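PDB 3BNK: flavoredoxin from Methanosarcina acetivorans, which binds flavin mononucleotide and probably serves in electron transport. Local coordinates for residues Phe12-Leu21 / Leu31-Arg39; Pro44-Lys53 / Glu126-Ile137. All coordinates share one frame; numbering follows the deposited sequence.

Overall arrangement
Contact 1 (12-21 with 31-39) and contact 2 (44-53 with 126-137) lie in one antiparallel sheet, their centres about 12 Å apart. Strands 28-41 and 46-52, consecutive in the chain, are neighbours in that sheet and join the two contacts: Ser38 O lies 2.7 Å from Gly48 N, and Trp36 O lies 2.8 Å from Gly50 N, both probable hydrogen bonds. The same FMN draws on both. Contact 1 gives backbone N-H groups to flavin O4, whereas contact 2 supplies the carbonyl of Gly50 for N3 and the amide of Asn52 for O2, so in these two contacts O4, N3 and O2 of the flavin are all met by backbone atoms. Both contacts also touch the second subunit.

Contact 1: residues Phe12-Leu21 / Leu31-Arg39; sequences FIYPMPVTLL and LMALGWVSR. With FMN (flavin mononucleotide), chain D.
Thr19 and Leu34 form a hydrogen-bonded pair in the antiparallel hairpin of strands 16-25 and 28-41, part of the FMN-binding flavin reductase-like domain. Thr19 N reaches Leu34 O at 3.0 Å; Leu21 and Met32 make the next such pair, where Leu21 N points at Met32 O almost straight (N-H...O 175°). Leu34 can be followed outward. Its CB presses on Thr19 CG2 at 3.4 Å, a tight carbon pair, and CG stays beside that methyl. CD2 then turns to Thr19 CG2 and Leu21 CB, while CD1 meets flavin O4 at 3.3 Å. CG stands anti to the backbone N (chi1 171°), which sets the leucine flank to flank with Thr19. Thr19 OG1 is bonded to Asn70 O, on the adjoining strand 66-71.

Beyond Leu34 the pairing gives way to an inverse gamma turn centred on Trp36. The amides of Gly35 and Trp36 both donate to FMN O4, so two N-H groups grip this oxygen and would probably polarise the C4=O4 carbonyl; Gly35 N also bonds FMN N5 weakly. Met16 SD sits at the Trp36 rim in a Met-aromatic contact, 82° off the ring normal, and Phe12 meets the indole rim to rim. On the other strand face from Leu34, Ala33 CB touches the flavin benzene ring at C7 and C8, and Ala33 O accepts the ribityl hydroxyl O2' at 2.8 Å.

Contact 2: residues Pro44-Lys53 / Glu126-Ile137; sequences PPMLGVGVNK and EFPTNYFFVGEI. With FMN (flavin mononucleotide), chain D.
One face of the Phe132 ring rests on the backbone of Gly48 and Val49, with Val49 N above it and CZ 3.3 Å from Gly48 C. Glycine at 48 permits this, since a CB there would run into the ring. Phe132 also meets Phe132 of the second subunit, their planes nearly parallel. The Tyr131 ring carries Lys53 CE over one face, a CH-pi contact 4.2 Å from the centroid, whereas the Phe133 ring receives Val51 CG2 at its edge and has Tyr131 CB over one face.

These rings hang from an antiparallel pairing of strands 46-52 and 130-142 in the sheet of the FMN-binding split beta-barrel, the fold of the flavin reductase-like family. Reciprocal backbone bonds tie Leu47 to Gly135, Val49 to Phe133 and Val51 to Tyr131. At the cofactor end, Gly50 O accepts flavin N3 at 2.7 Å, and Asn52 N donates to O2 almost straight (175°).

Past the strand, Lys53 N bonds Thr129 O at 2.8 Å. Straight from CG onward (chi2 178°), the lysine chain carries CE over the Tyr131 face and brings NZ to Phe127 O at 2.8 Å and to Glu126 OE1 at 2.7 Å, the latter through its anti lone pair. A leucine in its place would probably leave the Glu126 carboxylate without this charged mate and Phe127 O without the ammonium donor. NZ bonds Pro128 O weakly, at 3.3 Å.

Contact 1: residues Phe12-Leu21 / Leu31-Arg39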
loop_
_atom_site.group_PDB
_atom_site.type_symbol
_atom_site.label_atom_id
_atom_site.label_comp_id
_atom_site.label_asym_id
_atom_site.label_seq_id
_atom_site.Cartn_x
_atom_site.Cartn_y
_atom_site.Cartn_z
ATOM N N PHE B 12 -10.588 3.037 -2.700
ATOM C CA PHE B 12 -9.210 3.175 -2.288
ATOM C C PHE B 12 -8.857 2.023 -1.354
ATOM O O PHE B 12 -9.738 1.266 -0.917
ATOM C CB PHE B 12 -9.020 4.534 -1.613
ATOM C CG PHE B 12 -9.066 5.705 -2.574
ATOM C CD1 PHE B 12 -10.285 6.223 -3.018
ATOM C CD2 PHE B 12 -7.886 6.290 -3.027
ATOM C CE1 PHE B 12 -10.334 7.316 -3.899
ATOM C CE2 PHE B 12 -7.913 7.380 -3.909
ATOM C CZ PHE B 12 -9.146 7.893 -4.354
ATOM N N ILE B 13 -7.567 1.866 -1.060
ATOM C CA ILE B 13 -7.139 0.799 -0.166
ATOM C C ILE B 13 -7.471 1.238 1.278
ATOM O O ILE B 13 -7.277 2.410 1.619
ATOM C CB ILE B 13 -5.612 0.472 -0.323
ATOM C CG1 ILE B 13 -5.241 0.234 -1.793
ATOM C CG2 ILE B 13 -5.195 -0.724 0.577
ATOM C CD1 ILE B 13 -5.967 -0.928 -2.448
ATOM N N TYR B 14 -7.980 0.299 2.078
ATOM C CA TYR B 14 -8.361 0.524 3.485
ATOM C C TYR B 14 -7.398 -0.126 4.486
ATOM O O TYR B 14 -7.457 -1.339 4.692
ATOM C CB TYR B 14 -9.811 0.059 3.738
ATOM C CG TYR B 14 -10.817 1.001 3.118
ATOM C CD1 TYR B 14 -11.112 0.938 1.760
ATOM C CD2 TYR B 14 -11.428 2.004 3.883
ATOM C CE1 TYR B 14 -12.012 1.839 1.169
ATOM C CE2 TYR B 14 -12.329 2.900 3.307
ATOM C CZ TYR B 14 -12.612 2.814 1.950
ATOM O OH TYR B 14 -13.488 3.715 1.382
ATOM N N PRO B 15 -6.497 0.676 5.099
ATOM C CA PRO B 15 -6.249 2.086 4.821
ATOM C C PRO B 15 -5.086 2.211 3.851
ATOM O O PRO B 15 -4.513 1.200 3.437
ATOM C CB PRO B 15 -5.772 2.610 6.179
ATOM C CG PRO B 15 -4.943 1.444 6.709
ATOM C CD PRO B 15 -5.635 0.193 6.205
ATOM N N MET B 16 -4.746 3.455 3.529
ATOM C CA MET B 16 -3.497 3.805 2.891
ATOM C C MET B 16 -2.459 4.192 3.939
ATOM O O MET B 16 -2.811 4.633 5.035
ATOM C CB MET B 16 -3.691 4.977 1.926
ATOM C CG MET B 16 -4.466 4.632 0.665
ATOM S SD MET B 16 -4.942 6.108 -0.248
ATOM C CE MET B 16 -6.492 6.502 0.585
ATOM N N PRO B 17 -1.168 4.054 3.591
ATOM C CA PRO B 17 -0.110 4.608 4.427
ATOM C C PRO B 17 -0.029 6.128 4.212
ATOM O O PRO B 17 -0.659 6.664 3.297
ATOM C CB PRO B 17 1.142 3.928 3.868
ATOM C CG PRO B 17 0.816 3.740 2.408
ATOM C CD PRO B 17 -0.634 3.406 2.373
ATOM N N VAL B 18 0.724 6.824 5.048
ATOM C CA VAL B 18 0.920 8.266 4.873
ATOM C C VAL B 18 2.404 8.551 4.791
ATOM O O VAL B 18 3.161 8.348 5.756
ATOM C CB VAL B 18 0.255 9.116 5.993
ATOM C CG1 VAL B 18 0.611 10.587 5.848
ATOM C CG2 VAL B 18 -1.244 8.932 5.972
ATOM N N THR B 19 2.809 9.018 3.617
ATOM C CA THR B 19 4.199 9.222 3.338
ATOM C C THR B 19 4.399 10.590 2.700
ATOM O O THR B 19 3.458 11.201 2.200
ATOM C CB THR B 19 4.802 8.061 2.457
ATOM O OG1 THR B 19 6.213 8.080 2.576
ATOM C CG2 THR B 19 4.520 8.241 1.021
ATOM N N LEU B 20 5.631 11.069 2.745
ATOM C CA LEU B 20 6.001 12.254 2.012
ATOM C C LEU B 20 6.956 11.841 0.884
ATOM O O LEU B 20 7.974 11.182 1.108
ATOM C CB LEU B 20 6.620 13.284 2.959
ATOM C CG LEU B 20 5.826 14.496 3.472
ATOM C CD1 LEU B 20 4.388 14.608 2.961
ATOM C CD2 LEU B 20 5.924 14.654 5.010
ATOM N N LEU B 21 6.589 12.204 -0.337
ATOM C CA LEU B 21 7.383 11.854 -1.492
ATOM C C LEU B 21 8.276 13.039 -1.853
ATOM O O LEU B 21 7.776 14.137 -2.130
ATOM C CB LEU B 21 6.465 11.481 -2.668
ATOM C CG LEU B 21 7.062 11.048 -4.017
ATOM C CD1 LEU B 21 7.899 12.124 -4.629
ATOM C CD2 LEU B 21 7.903 9.781 -3.902
ATOM N N LEU B 31 8.258 18.255 -1.964
ATOM C CA LEU B 31 7.576 17.205 -1.223
ATOM C C LEU B 31 6.084 17.233 -1.514
ATOM O O LEU B 31 5.481 18.296 -1.561
ATOM C CB LEU B 31 7.829 17.375 0.279
ATOM C CG LEU B 31 9.345 17.389 0.514
ATOM C CD1 LEU B 31 9.793 18.503 1.422
ATOM C CD2 LEU B 31 9.894 16.028 0.912
ATOM N N MET B 32 5.503 16.060 -1.723
ATOM C CA MET B 32 4.058 15.921 -1.787
ATOM C C MET B 32 3.609 14.764 -0.898
ATOM O O MET B 32 4.343 13.789 -0.726
ATOM C CB MET B 32 3.584 15.704 -3.231
ATOM C CG MET B 32 4.150 14.465 -3.912
ATOM S SD MET B 32 3.223 13.991 -5.375
ATOM C CE MET B 32 2.016 12.847 -4.719
ATOM N N ALA B 33 2.394 14.875 -0.349
ATOM C CA ALA B 33 1.793 13.793 0.435
ATOM C C ALA B 33 1.413 12.625 -0.475
ATOM O O ALA B 33 0.889 12.833 -1.588
ATOM C CB ALA B 33 0.598 14.306 1.233
ATOM N N LEU B 34 1.736 11.406 -0.036
ATOM C CA LEU B 34 1.593 10.206 -0.880
ATOM C C LEU B 34 1.061 9.004 -0.101
ATOM O O LEU B 34 1.644 8.592 0.886
ATOM C CB LEU B 34 2.930 9.841 -1.570
ATOM C CG LEU B 34 3.001 8.496 -2.320
ATOM C CD1 LEU B 34 2.503 8.648 -3.737
ATOM C CD2 LEU B 34 4.431 7.918 -2.333
ATOM N N GLY B 35 -0.044 8.441 -0.576
ATOM C CA GLY B 35 -0.662 7.263 0.036
ATOM C C GLY B 35 -0.562 6.067 -0.887
ATOM O O GLY B 35 -0.674 4.922 -0.441
ATOM N N TRP B 36 -0.346 6.328 -2.181
ATOM C CA TRP B 36 -0.207 5.262 -3.181
ATOM C C TRP B 36 1.249 4.792 -3.260
ATOM O O TRP B 36 1.966 5.124 -4.220
ATOM C CB TRP B 36 -0.705 5.723 -4.567
ATOM C CG TRP B 36 -2.198 6.088 -4.638
ATOM C CD1 TRP B 36 -3.049 6.311 -3.583
ATOM C CD2 TRP B 36 -2.971 6.315 -5.824
ATOM N NE1 TRP B 36 -4.297 6.648 -4.036
ATOM C CE2 TRP B 36 -4.281 6.668 -5.409
ATOM C CE3 TRP B 36 -2.681 6.277 -7.198
ATOM C CZ2 TRP B 36 -5.310 6.947 -6.320
ATOM C CZ3 TRP B 36 -3.704 6.563 -8.102
ATOM C CH2 TRP B 36 -5.004 6.897 -7.656
ATOM N N VAL B 37 1.675 4.049 -2.237
ATOM C CA VAL B 37 3.017 3.460 -2.170
ATOM C C VAL B 37 2.869 2.007 -1.808
ATOM O O VAL B 37 2.118 1.671 -0.894
ATOM C CB VAL B 37 3.910 3.936 -0.996
ATOM C CG1 VAL B 37 5.394 4.108 -1.465
ATOM C CG2 VAL B 37 3.302 5.105 -0.181
ATOM N N SER B 38 3.648 1.161 -2.460
ATOM C CA SER B 38 3.669 -0.244 -2.138
ATOM C C SER B 38 4.979 -0.861 -2.570
ATOM O O SER B 38 5.598 -0.375 -3.504
ATOM C CB SER B 38 2.541 -0.969 -2.867
ATOM O OG SER B 38 2.678 -2.337 -2.637
ATOM N N ARG B 39 5.373 -1.950 -1.900
ATOM C CA ARG B 39 6.428 -2.825 -2.433
ATOM C C ARG B 39 5.957 -3.485 -3.731
ATOM O O ARG B 39 4.754 -3.708 -3.952
ATOM C CB ARG B 39 6.909 -3.854 -1.403
ATOM C CG ARG B 39 7.871 -3.288 -0.352
ATOM C CD ARG B 39 9.257 -2.951 -0.915
ATOM N NE ARG B 39 9.973 -4.126 -1.411
ATOM C CZ ARG B 39 10.803 -4.865 -0.669
ATOM N NH1 ARG B 39 11.033 -4.547 0.598
ATOM N NH2 ARG B 39 11.401 -5.925 -1.189
HETATM N N1 FMN D . -1.508 12.578 -5.003
HETATM C C2 FMN D . -1.056 11.556 -5.814
HETATM O O2 FMN D . -0.881 11.779 -7.007
HETATM N N3 FMN D . -0.794 10.303 -5.285
HETATM C C4 FMN D . -0.995 10.086 -3.932
HETATM O O4 FMN D . -0.773 8.972 -3.471
HETATM C C4A FMN D . -1.458 11.121 -3.110
HETATM N N5 FMN D . -1.674 10.911 -1.755
HETATM C C5A FMN D . -2.113 11.937 -0.938
HETATM C C6 FMN D . -2.290 11.689 0.428
HETATM C C7 FMN D . -2.743 12.715 1.271
HETATM C C7M FMN D . -2.822 12.446 2.744
HETATM C C8 FMN D . -3.010 13.986 0.742
HETATM C C8M FMN D . -3.261 15.171 1.650
HETATM C C9 FMN D . -2.812 14.226 -0.625
HETATM C C9A FMN D . -2.358 13.213 -1.472
HETATM N N10 FMN D . -2.151 13.437 -2.839
HETATM C C10 FMN D . -1.712 12.388 -3.652
HETATM C "C1'" FMN D . -2.305 14.817 -3.423
HETATM C "C2'" FMN D . -0.975 15.522 -3.652
HETATM O "O2'" FMN D . -0.115 15.321 -2.547
HETATM C "C3'" FMN D . -1.174 17.031 -3.805
HETATM O "O3'" FMN D . -1.976 17.366 -4.923
HETATM C "C4'" FMN D . 0.162 17.771 -3.828
HETATM O "O4'" FMN D . -0.083 19.144 -3.687
HETATM C "C5'" FMN D . 1.002 17.543 -5.079
HETATM O "O5'" FMN D . 2.189 18.277 -4.841
HETATM P P FMN D . 3.143 18.806 -6.032
HETATM O O1P FMN D . 2.301 19.512 -7.054
HETATM O O2P FMN D . 3.776 17.606 -6.671
HETATM O O3P FMN D . 4.231 19.707 -5.517
#

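Contact 2: residues Pro44-Lys53 / Glu126-Ile137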
loop_
_atom_site.group_PDB
_atom_site.type_symbol
_atom_site.label_atom_id
_atom_site.label_comp_id
_atom_site.label_asym_id
_atom_site.label_seq_id
_atom_site.Cartn_x
_atom_site.Cartn_y
_atom_site.Cartn_z
ATOM N N PRO B 44 16.058 -7.388 -6.524
ATOM C CA PRO B 44 16.374 -6.301 -5.590
ATOM C C PRO B 44 15.107 -5.639 -5.013
ATOM O O PRO B 44 14.062 -5.653 -5.652
ATOM C CB PRO B 44 17.166 -5.310 -6.452
ATOM C CG PRO B 44 16.820 -5.627 -7.853
ATOM C CD PRO B 44 16.527 -7.094 -7.895
ATOM N N PRO B 45 15.196 -5.099 -3.784
ATOM C CA PRO B 45 14.026 -4.477 -3.155
ATOM C C PRO B 45 13.517 -3.263 -3.957
ATOM O O PRO B 45 14.238 -2.289 -4.117
ATOM C CB PRO B 45 14.552 -4.068 -1.776
ATOM C CG PRO B 45 16.054 -3.970 -1.959
ATOM C CD PRO B 45 16.386 -5.054 -2.913
ATOM N N MET B 46 12.296 -3.365 -4.488
ATOM C CA MET B 46 11.656 -2.266 -5.226
ATOM C C MET B 46 10.275 -1.893 -4.657
ATOM O O MET B 46 9.512 -2.764 -4.239
ATOM C CB MET B 46 11.484 -2.625 -6.713
ATOM C CG MET B 46 12.757 -3.080 -7.448
ATOM S SD MET B 46 12.429 -3.639 -9.147
ATOM C CE MET B 46 11.718 -2.182 -9.865
ATOM N N LEU B 47 9.975 -0.592 -4.659
ATOM C CA LEU B 47 8.645 -0.069 -4.321
ATOM C C LEU B 47 8.081 0.627 -5.558
ATOM O O LEU B 47 8.778 0.813 -6.551
ATOM C CB LEU B 47 8.715 0.993 -3.215
ATOM C CG LEU B 47 9.437 1.008 -1.870
ATOM C CD1 LEU B 47 9.701 2.427 -1.435
ATOM C CD2 LEU B 47 8.621 0.293 -0.774
ATOM N N GLY B 48 6.826 1.041 -5.473
ATOM C CA GLY B 48 6.210 1.838 -6.517
ATOM C C GLY B 48 5.429 2.975 -5.907
ATOM O O GLY B 48 4.919 2.869 -4.785
ATOM N N VAL B 49 5.312 4.055 -6.657
ATOM C CA VAL B 49 4.688 5.275 -6.171
ATOM C C VAL B 49 3.733 5.829 -7.240
ATOM O O VAL B 49 4.142 6.025 -8.396
ATOM C CB VAL B 49 5.785 6.285 -5.745
ATOM C CG1 VAL B 49 5.290 7.699 -5.782
ATOM C CG2 VAL B 49 6.325 5.936 -4.336
ATOM N N GLY B 50 2.467 6.026 -6.853
ATOM C CA GLY B 50 1.404 6.515 -7.729
ATOM C C GLY B 50 1.190 8.020 -7.658
ATOM O O GLY B 50 0.882 8.579 -6.594
ATOM N N VAL B 51 1.363 8.677 -8.804
ATOM C CA VAL B 51 1.438 10.131 -8.843
ATOM C C VAL B 51 0.626 10.691 -10.005
ATOM O O VAL B 51 0.919 10.421 -11.164
ATOM C CB VAL B 51 2.912 10.671 -8.895
ATOM C CG1 VAL B 51 2.918 12.185 -8.733
ATOM C CG2 VAL B 51 3.808 10.036 -7.807
ATOM N N ASN B 52 -0.389 11.483 -9.673
ATOM C CA ASN B 52 -1.217 12.119 -10.688
ATOM C C ASN B 52 -0.411 12.956 -11.677
ATOM O O ASN B 52 0.500 13.695 -11.299
ATOM C CB ASN B 52 -2.350 12.936 -10.062
ATOM C CG ASN B 52 -3.504 13.148 -11.026
ATOM O OD1 ASN B 52 -3.438 13.999 -11.907
ATOM N ND2 ASN B 52 -4.559 12.355 -10.876
ATOM N N LYS B 53 -0.745 12.801 -12.956
ATOM C CA LYS B 53 -0.096 13.541 -14.030
ATOM C C LYS B 53 -0.249 15.058 -13.871
ATOM O O LYS B 53 0.493 15.813 -14.491
ATOM C CB LYS B 53 -0.628 13.078 -15.388
ATOM C CG LYS B 53 -0.245 11.653 -15.759
ATOM C CD LYS B 53 -0.856 11.247 -17.094
ATOM C CE LYS B 53 -0.046 10.147 -17.715
ATOM N NZ LYS B 53 -0.722 9.545 -18.887
ATOM N N GLU B 126 3.153 4.277 -17.173
ATOM C CA GLU B 126 2.195 5.327 -17.493
ATOM C C GLU B 126 0.787 4.761 -17.638
ATOM O O GLU B 126 0.570 3.800 -18.358
ATOM C CB GLU B 126 2.604 6.097 -18.755
ATOM C CG GLU B 126 1.768 7.346 -18.985
ATOM C CD GLU B 126 2.125 8.132 -20.259
ATOM O OE1 GLU B 126 1.332 9.028 -20.621
ATOM O OE2 GLU B 126 3.187 7.877 -20.875
ATOM N N PHE B 127 -0.153 5.369 -16.921
ATOM C CA PHE B 127 -1.562 5.032 -17.003
ATOM C C PHE B 127 -2.297 6.326 -17.327
ATOM O O PHE B 127 -1.664 7.387 -17.337
ATOM C CB PHE B 127 -2.033 4.341 -15.703
ATOM C CG PHE B 127 -1.217 3.124 -15.356
ATOM C CD1 PHE B 127 -0.243 3.179 -14.359
ATOM C CD2 PHE B 127 -1.372 1.938 -16.075
ATOM C CE1 PHE B 127 0.532 2.058 -14.059
ATOM C CE2 PHE B 127 -0.594 0.816 -15.784
ATOM C CZ PHE B 127 0.353 0.872 -14.773
ATOM N N PRO B 128 -3.611 6.250 -17.641
ATOM C CA PRO B 128 -4.323 7.437 -18.156
ATOM C C PRO B 128 -4.152 8.749 -17.376
ATOM O O PRO B 128 -3.923 9.797 -17.999
ATOM C CB PRO B 128 -5.794 7.002 -18.143
ATOM C CG PRO B 128 -5.736 5.503 -18.311
ATOM C CD PRO B 128 -4.491 5.061 -17.584
ATOM N N THR B 129 -4.265 8.694 -16.042
ATOM C CA THR B 129 -4.242 9.899 -15.194
ATOM C C THR B 129 -3.029 10.005 -14.240
ATOM O O THR B 129 -2.831 11.042 -13.595
ATOM C CB THR B 129 -5.572 10.059 -14.388
ATOM O OG1 THR B 129 -5.746 8.964 -13.491
ATOM C CG2 THR B 129 -6.804 10.149 -15.321
ATOM N N ASN B 130 -2.212 8.949 -14.176
ATOM C CA ASN B 130 -1.126 8.836 -13.198
ATOM C C ASN B 130 0.119 8.183 -13.782
ATOM O O ASN B 130 0.035 7.365 -14.697
ATOM C CB ASN B 130 -1.566 7.973 -11.993
ATOM C CG ASN B 130 -2.786 8.516 -11.283
ATOM O OD1 ASN B 130 -3.898 8.460 -11.809
ATOM N ND2 ASN B 130 -2.591 9.038 -10.073
ATOM N N TYR B 131 1.275 8.535 -13.236
ATOM C CA TYR B 131 2.436 7.671 -13.355
ATOM C C TYR B 131 2.542 6.772 -12.127
ATOM O O TYR B 131 2.091 7.139 -11.032
ATOM C CB TYR B 131 3.735 8.464 -13.527
ATOM C CG TYR B 131 3.734 9.331 -14.750
ATOM C CD1 TYR B 131 3.416 10.682 -14.660
ATOM C CD2 TYR B 131 4.015 8.792 -16.012
ATOM C CE1 TYR B 131 3.395 11.489 -15.793
ATOM C CE2 TYR B 131 3.989 9.594 -17.151
ATOM C CZ TYR B 131 3.675 10.943 -17.027
ATOM O OH TYR B 131 3.645 11.750 -18.140
ATOM N N PHE B 132 3.122 5.591 -12.337
ATOM C CA PHE B 132 3.584 4.739 -11.256
ATOM C C PHE B 132 5.083 4.517 -11.485
ATOM O O PHE B 132 5.498 3.778 -12.395
ATOM C CB PHE B 132 2.781 3.439 -11.194
ATOM C CG PHE B 132 2.837 2.733 -9.851
ATOM C CD1 PHE B 132 2.122 3.223 -8.751
ATOM C CD2 PHE B 132 3.558 1.541 -9.701
ATOM C CE1 PHE B 132 2.148 2.555 -7.512
ATOM C CE2 PHE B 132 3.589 0.859 -8.454
ATOM C CZ PHE B 132 2.881 1.371 -7.371
ATOM N N PHE B 133 5.876 5.221 -10.679
ATOM C CA PHE B 133 7.340 5.157 -10.715
ATOM C C PHE B 133 7.832 3.988 -9.862
ATOM O O PHE B 133 7.696 4.019 -8.630
ATOM C CB PHE B 133 7.949 6.455 -10.159
ATOM C CG PHE B 133 7.689 7.686 -10.988
ATOM C CD1 PHE B 133 6.814 8.670 -10.535
ATOM C CD2 PHE B 133 8.347 7.882 -12.206
ATOM C CE1 PHE B 133 6.576 9.826 -11.287
ATOM C CE2 PHE B 133 8.125 9.032 -12.964
ATOM C CZ PHE B 133 7.238 10.010 -12.507
ATOM N N VAL B 134 8.387 2.958 -10.504
ATOM C CA VAL B 134 8.978 1.812 -9.785
ATOM C C VAL B 134 10.463 2.100 -9.484
ATOM O O VAL B 134 11.266 2.379 -10.390
ATOM C CB VAL B 134 8.769 0.444 -10.525
ATOM C CG1 VAL B 134 9.321 -0.706 -9.710
ATOM C CG2 VAL B 134 7.291 0.184 -10.792
ATOM N N GLY B 135 10.802 2.081 -8.198
ATOM C CA GLY B 135 12.132 2.433 -7.763
ATOM C C GLY B 135 12.765 1.362 -6.903
ATOM O O GLY B 135 12.096 0.744 -6.080
ATOM N N GLU B 136 14.059 1.142 -7.105
ATOM C CA GLU B 136 14.831 0.279 -6.224
ATOM C C GLU B 136 15.201 1.065 -4.980
ATOM O O GLU B 136 15.635 2.215 -5.070
ATOM C CB GLU B 136 16.104 -0.236 -6.922
ATOM C CG GLU B 136 16.852 -1.318 -6.119
ATOM C CD GLU B 136 18.176 -1.762 -6.758
ATOM O OE1 GLU B 136 18.317 -1.664 -7.993
ATOM O OE2 GLU B 136 19.067 -2.218 -6.009
ATOM N N ILE B 137 15.011 0.460 -3.817
ATOM C CA ILE B 137 15.451 1.084 -2.576
ATOM C C ILE B 137 16.959 0.867 -2.455
ATOM O O ILE B 137 17.438 -0.246 -2.181
ATOM C CB ILE B 137 14.704 0.529 -1.333
ATOM C CG1 ILE B 137 13.185 0.625 -1.531
ATOM C CG2 ILE B 137 15.134 1.279 -0.055
ATOM C CD1 ILE B 137 12.402 -0.286 -0.568
HETATM N N1 FMN D . -1.508 12.578 -5.003
HETATM C C2 FMN D . -1.056 11.556 -5.814
HETATM O O2 FMN D . -0.881 11.779 -7.007
HETATM N N3 FMN D . -0.794 10.303 -5.285
HETATM C C4 FMN D . -0.995 10.086 -3.932
HETATM O O4 FMN D . -0.773 8.972 -3.471
HETATM C C4A FMN D . -1.458 11.121 -3.110
HETATM N N5 FMN D . -1.674 10.911 -1.755
HETATM C C5A FMN D . -2.113 11.937 -0.938
HETATM C C6 FMN D . -2.290 11.689 0.428
HETATM C C7 FMN D . -2.743 12.715 1.271
HETATM C C7M FMN D . -2.822 12.446 2.744
HETATM C C8 FMN D . -3.010 13.986 0.742
HETATM C C8M FMN D . -3.261 15.171 1.650
HETATM C C9 FMN D . -2.812 14.226 -0.625
HETATM C C9A FMN D . -2.358 13.213 -1.472
HETATM N N10 FMN D . -2.151 13.437 -2.839
HETATM C C10 FMN D . -1.712 12.388 -3.652
HETATM C "C1'" FMN D . -2.305 14.817 -3.423
HETATM C "C2'" FMN D . -0.975 15.522 -3.652
HETATM O "O2'" FMN D . -0.115 15.321 -2.547
HETATM C "C3'" FMN D . -1.174 17.031 -3.805
HETATM O "O3'" FMN D . -1.976 17.366 -4.923
HETATM C "C4'" FMN D . 0.162 17.771 -3.828
HETATM O "O4'" FMN D . -0.083 19.144 -3.687
HETATM C "C5'" FMN D . 1.002 17.543 -5.079
HETATM O "O5'" FMN D . 2.189 18.277 -4.841
HETATM P P FMN D . 3.143 18.806 -6.032
HETATM O O1P FMN D . 2.301 19.512 -7.054
HETATM O O2P FMN D . 3.776 17.606 -6.671
HETATM O O3P FMN D . 4.231 19.707 -5.517
HETATM O O HOH W 1 -4.441 10.616 -8.032
#